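Local coordinates for protein BCL2-like 10 (Danio rerio, PDB 6FBX) that acts as a pro-survival member of the Bcl-2 family, binding the BH3 peptide of Bad in this complex and so probably restraining apoptosis, at residues E37-Q49 against G89-L101. Numbering follows the deposited sequence.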
loop_
_atom_site.group_PDB
_atom_site.type_symbol
_atom_site.label_atom_id
_atom_site.label_comp_id
_atom_site.label_asym_id
_atom_site.label_seq_id
_atom_site.Cartn_x
_atom_site.Cartn_y
_atom_site.Cartn_z
ATOM N N GLU A 37 7.297 7.969 -9.367
ATOM C CA GLU A 37 6.569 8.132 -10.620
ATOM C C GLU A 37 5.878 6.834 -11.018
ATOM O O GLU A 37 4.721 6.845 -11.456
ATOM C CB GLU A 37 7.517 8.596 -11.727
ATOM C CG GLU A 37 6.818 8.881 -13.048
ATOM C CD GLU A 37 7.715 9.586 -14.047
ATOM O OE1 GLU A 37 7.229 9.922 -15.147
ATOM O OE2 GLU A 37 8.903 9.809 -13.732
ATOM N N ALA A 38 6.565 5.704 -10.848
ATOM C CA ALA A 38 5.983 4.417 -11.215
ATOM C C ALA A 38 4.815 4.054 -10.307
ATOM O O ALA A 38 3.766 3.605 -10.787
ATOM C CB ALA A 38 7.052 3.328 -11.166
ATOM N N MET A 39 4.973 4.233 -8.995
ATOM C CA MET A 39 3.902 3.859 -8.074
ATOM C C MET A 39 2.676 4.741 -8.269
ATOM O O MET A 39 1.542 4.251 -8.231
ATOM C CB MET A 39 4.387 3.937 -6.628
ATOM C CG MET A 39 3.331 3.529 -5.606
ATOM S SD MET A 39 2.778 1.825 -5.800
ATOM C CE MET A 39 4.137 0.939 -5.044
ATOM N N ARG A 40 2.883 6.044 -8.464
ATOM C CA ARG A 40 1.770 6.938 -8.769
ATOM C C ARG A 40 0.958 6.419 -9.949
ATOM O O ARG A 40 -0.278 6.405 -9.915
ATOM C CB ARG A 40 2.293 8.339 -9.076
ATOM C CG ARG A 40 2.761 9.132 -7.882
ATOM C CD ARG A 40 3.076 10.541 -8.330
ATOM N NE ARG A 40 3.689 11.351 -7.289
ATOM C CZ ARG A 40 3.922 12.654 -7.412
ATOM N NH1 ARG A 40 3.590 13.290 -8.531
ATOM N NH2 ARG A 40 4.489 13.322 -6.419
ATOM N N TYR A 41 1.645 6.004 -11.015
ATOM C CA TYR A 41 0.952 5.530 -12.206
ATOM C C TYR A 41 0.249 4.206 -11.937
ATOM O O TYR A 41 -0.938 4.048 -12.241
ATOM C CB TYR A 41 1.945 5.385 -13.360
ATOM C CG TYR A 41 1.330 4.834 -14.626
ATOM C CD1 TYR A 41 1.274 3.465 -14.857
ATOM C CD2 TYR A 41 0.803 5.681 -15.589
ATOM C CE1 TYR A 41 0.709 2.957 -16.010
ATOM C CE2 TYR A 41 0.237 5.182 -16.746
ATOM C CZ TYR A 41 0.192 3.820 -16.952
ATOM O OH TYR A 41 -0.369 3.320 -18.104
ATOM N N LEU A 42 0.972 3.243 -11.358
ATOM C CA LEU A 42 0.447 1.889 -11.224
ATOM C C LEU A 42 -0.668 1.812 -10.190
ATOM O O LEU A 42 -1.695 1.167 -10.429
ATOM C CB LEU A 42 1.581 0.932 -10.857
ATOM C CG LEU A 42 2.578 0.699 -11.993
ATOM C CD1 LEU A 42 3.861 0.061 -11.470
ATOM C CD2 LEU A 42 1.952 -0.173 -13.065
ATOM N N ALA A 43 -0.482 2.455 -9.035
ATOM C CA ALA A 43 -1.505 2.402 -7.997
ATOM C C ALA A 43 -2.773 3.129 -8.421
ATOM O O ALA A 43 -3.876 2.709 -8.051
ATOM C CB ALA A 43 -0.962 2.985 -6.693
ATOM N N LYS A 44 -2.647 4.212 -9.198
ATOM C CA LYS A 44 -3.838 4.880 -9.711
ATOM C C LYS A 44 -4.485 4.081 -10.830
ATOM O O LYS A 44 -5.711 4.116 -10.987
ATOM C CB LYS A 44 -3.493 6.286 -10.196
ATOM C CG LYS A 44 -3.360 7.305 -9.085
ATOM C CD LYS A 44 -4.699 7.555 -8.409
ATOM C CE LYS A 44 -4.578 8.553 -7.280
ATOM N NZ LYS A 44 -5.872 8.715 -6.572
ATOM N N GLU A 45 -3.682 3.367 -11.622
ATOM C CA GLU A 45 -4.245 2.448 -12.602
ATOM C C GLU A 45 -5.100 1.391 -11.916
ATOM O O GLU A 45 -6.234 1.128 -12.331
ATOM C CB GLU A 45 -3.124 1.802 -13.418
ATOM C CG GLU A 45 -3.616 0.880 -14.519
ATOM C CD GLU A 45 -2.480 0.229 -15.284
ATOM O OE1 GLU A 45 -1.308 0.455 -14.916
ATOM O OE2 GLU A 45 -2.760 -0.509 -16.252
ATOM N N MET A 46 -4.581 0.784 -10.845
ATOM C CA MET A 46 -5.363 -0.230 -10.149
ATOM C C MET A 46 -6.618 0.375 -9.535
ATOM O O MET A 46 -7.685 -0.247 -9.557
ATOM C CB MET A 46 -4.527 -0.925 -9.078
ATOM C CG MET A 46 -5.194 -2.207 -8.576
ATOM S SD MET A 46 -4.338 -2.999 -7.212
ATOM C CE MET A 46 -2.973 -3.789 -8.053
ATOM N N GLU A 47 -6.522 1.595 -8.998
ATOM C CA GLU A 47 -7.720 2.233 -8.456
ATOM C C GLU A 47 -8.752 2.463 -9.550
ATOM O O GLU A 47 -9.936 2.153 -9.379
ATOM C CB GLU A 47 -7.393 3.562 -7.775
ATOM C CG GLU A 47 -8.595 4.086 -6.992
ATOM C CD GLU A 47 -8.379 5.446 -6.368
ATOM O OE1 GLU A 47 -7.217 5.888 -6.257
ATOM O OE2 GLU A 47 -9.388 6.072 -5.975
ATOM N N GLN A 48 -8.319 3.023 -10.683
ATOM C CA GLN A 48 -9.244 3.296 -11.777
ATOM C C GLN A 48 -9.925 2.023 -12.260
ATOM O O GLN A 48 -11.081 2.064 -12.698
ATOM C CB GLN A 48 -8.504 3.970 -12.934
ATOM C CG GLN A 48 -9.373 4.253 -14.151
ATOM C CD GLN A 48 -8.595 4.884 -15.287
ATOM O OE1 GLN A 48 -8.042 5.975 -15.147
ATOM N NE2 GLN A 48 -8.540 4.194 -16.419
ATOM N N GLN A 49 -9.228 0.890 -12.193
ATOM C CA GLN A 49 -9.794 -0.374 -12.635
ATOM C C GLN A 49 -10.780 -0.966 -11.636
ATOM O O GLN A 49 -11.590 -1.813 -12.022
ATOM C CB GLN A 49 -8.665 -1.372 -12.911
ATOM C CG GLN A 49 -7.838 -1.005 -14.136
ATOM C CD GLN A 49 -6.683 -1.955 -14.385
ATOM O OE1 GLN A 49 -6.551 -2.984 -13.722
ATOM N NE2 GLN A 49 -5.835 -1.608 -15.347
ATOM N N GLY A 89 2.261 -6.991 -7.644
ATOM C CA GLY A 89 0.860 -6.626 -7.784
ATOM C C GLY A 89 0.165 -6.476 -6.444
ATOM O O GLY A 89 -0.646 -5.567 -6.250
ATOM N N ARG A 90 0.476 -7.361 -5.497
ATOM C CA ARG A 90 -0.114 -7.245 -4.167
ATOM C C ARG A 90 0.418 -6.018 -3.439
ATOM O O ARG A 90 -0.319 -5.363 -2.688
ATOM C CB ARG A 90 0.159 -8.520 -3.371
ATOM C CG ARG A 90 -0.565 -9.725 -3.937
ATOM C CD ARG A 90 -0.225 -10.998 -3.203
ATOM N NE ARG A 90 -0.991 -12.129 -3.721
ATOM C CZ ARG A 90 -0.965 -13.352 -3.201
ATOM N NH1 ARG A 90 -1.699 -14.314 -3.743
ATOM N NH2 ARG A 90 -0.211 -13.615 -2.139
ATOM N N VAL A 91 1.691 -5.686 -3.656
ATOM C CA VAL A 91 2.256 -4.459 -3.100
ATOM C C VAL A 91 1.506 -3.244 -3.632
ATOM O O VAL A 91 1.165 -2.324 -2.882
ATOM C CB VAL A 91 3.762 -4.376 -3.411
ATOM C CG1 VAL A 91 4.324 -3.008 -3.029
ATOM C CG2 VAL A 91 4.510 -5.484 -2.683
ATOM N N VAL A 92 1.258 -3.209 -4.941
ATOM C CA VAL A 92 0.530 -2.083 -5.519
ATOM C C VAL A 92 -0.838 -1.944 -4.865
ATOM O O VAL A 92 -1.269 -0.835 -4.528
ATOM C CB VAL A 92 0.419 -2.243 -7.047
ATOM C CG1 VAL A 92 -0.536 -1.202 -7.633
ATOM C CG2 VAL A 92 1.789 -2.108 -7.696
ATOM N N SER A 93 -1.539 -3.061 -4.663
ATOM C CA SER A 93 -2.866 -2.990 -4.059
ATOM C C SER A 93 -2.809 -2.421 -2.651
ATOM O O SER A 93 -3.734 -1.716 -2.233
ATOM C CB SER A 93 -3.526 -4.369 -4.052
ATOM O OG SER A 93 -3.062 -5.177 -2.987
ATOM N N ILE A 94 -1.737 -2.708 -1.906
ATOM C CA ILE A 94 -1.587 -2.131 -0.571
ATOM C C ILE A 94 -1.502 -0.613 -0.667
ATOM O O ILE A 94 -2.162 0.114 0.087
ATOM C CB ILE A 94 -0.357 -2.730 0.140
ATOM C CG1 ILE A 94 -0.622 -4.200 0.482
ATOM C CG2 ILE A 94 -0.010 -1.919 1.393
ATOM C CD1 ILE A 94 0.569 -4.945 1.074
ATOM N N PHE A 95 -0.695 -0.112 -1.611
ATOM C CA PHE A 95 -0.590 1.329 -1.815
ATOM C C PHE A 95 -1.915 1.917 -2.286
ATOM O O PHE A 95 -2.352 2.958 -1.782
ATOM C CB PHE A 95 0.528 1.641 -2.819
ATOM C CG PHE A 95 1.898 1.692 -2.203
ATOM C CD1 PHE A 95 2.576 2.894 -2.088
ATOM C CD2 PHE A 95 2.504 0.542 -1.733
ATOM C CE1 PHE A 95 3.833 2.948 -1.522
ATOM C CE2 PHE A 95 3.766 0.590 -1.163
ATOM C CZ PHE A 95 4.428 1.793 -1.056
ATOM N N THR A 96 -2.575 1.263 -3.248
ATOM C CA THR A 96 -3.860 1.760 -3.732
ATOM C C THR A 96 -4.864 1.862 -2.594
ATOM O O THR A 96 -5.519 2.894 -2.414
ATOM C CB THR A 96 -4.408 0.844 -4.826
ATOM O OG1 THR A 96 -3.450 0.723 -5.885
ATOM C CG2 THR A 96 -5.714 1.402 -5.381
ATOM N N PHE A 97 -5.003 0.785 -1.820
ATOM C CA PHE A 97 -5.965 0.774 -0.725
ATOM C C PHE A 97 -5.646 1.856 0.298
ATOM O O PHE A 97 -6.547 2.557 0.770
ATOM C CB PHE A 97 -5.976 -0.605 -0.069
ATOM C CG PHE A 97 -6.959 -0.732 1.051
ATOM C CD1 PHE A 97 -8.295 -0.459 0.846
ATOM C CD2 PHE A 97 -6.548 -1.145 2.307
ATOM C CE1 PHE A 97 -9.206 -0.576 1.877
ATOM C CE2 PHE A 97 -7.457 -1.267 3.343
ATOM C CZ PHE A 97 -8.786 -0.984 3.125
ATOM N N THR A 98 -4.370 2.012 0.649
ATOM C CA THR A 98 -4.003 2.999 1.660
ATOM C C THR A 98 -4.225 4.417 1.149
ATOM O O THR A 98 -4.602 5.309 1.916
ATOM C CB THR A 98 -2.551 2.794 2.085
ATOM O OG1 THR A 98 -2.387 1.457 2.575
ATOM C CG2 THR A 98 -2.165 3.772 3.182
ATOM N N GLY A 99 -4.000 4.643 -0.145
ATOM C CA GLY A 99 -4.295 5.942 -0.725
ATOM C C GLY A 99 -5.766 6.299 -0.645
ATOM O O GLY A 99 -6.121 7.443 -0.353
ATOM N N VAL A 100 -6.645 5.331 -0.918
ATOM C CA VAL A 100 -8.078 5.580 -0.795
ATOM C C VAL A 100 -8.449 5.776 0.668
ATOM O O VAL A 100 -9.250 6.655 1.010
ATOM C CB VAL A 100 -8.877 4.427 -1.432
ATOM C CG1 VAL A 100 -10.375 4.636 -1.235
ATOM C CG2 VAL A 100 -8.554 4.311 -2.912
ATOM N N LEU A 101 -7.878 4.956 1.549
ATOM C CA LEU A 101 -8.096 5.100 2.982
ATOM C C LEU A 101 -7.724 6.502 3.446
ATOM O O LEU A 101 -8.496 7.167 4.147
ATOM C CB LEU A 101 -7.262 4.044 3.709
ATOM C CG LEU A 101 -7.673 3.432 5.040
ATOM C CD1 LEU A 101 -9.168 3.200 5.150
ATOM C CD2 LEU A 101 -6.913 2.123 5.190
HETATM O O HOH W 1 -5.189 4.935 -4.460
#
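Met39 folds back over the Phe95 ring, its CE methyl 3.6 Å from the ring centroid and almost on the normal, a CH-pi contact. Bends at chi2 (61°) and chi3 (78°) curl the chain so that Met39 SD, obliquely placed in a Met-aromatic contact, lies 3.7 Å from Phe95 CG. With a leucine in place of Phe95 the flat face is gone, and the end of Met39 would probably be freer to turn. Helices 37-49 and 89-101 cross at -76°, and they come closest where small Ala43 lies beside Thr96, their CA atoms 4.9 Å apart. Thr96 OG1 lies 3.0 Å from Ala43 O and equally near Val92 O, so its single proton has two possible acceptors, one on each helix. Toward the N-terminal end of 89-101 Met46 enters as a knob among Gly89, Val92, Ser93 and Thr96; Met46 SD touches Ser93 CB at 3.5 Å, while its CE reaches Val92 CG1 at 3.6 Å. Toward the C-terminal end, extended Glu47 lays its carboxylate against Val100 CG2; its OE1 takes a salt bridge from Lys44 and a hydrogen bond from a water that also donates to Thr96 O. Helix 88-107 is a buried helix of the Bcl-2 bundle: helix 51-65 meets Thr96 through Phe54, helix 69-80 borders Ser93 through Leu80, and the Met46, Gly89 and Ser93 side lies against the bound peptide, as in the family's BH3-binding groove.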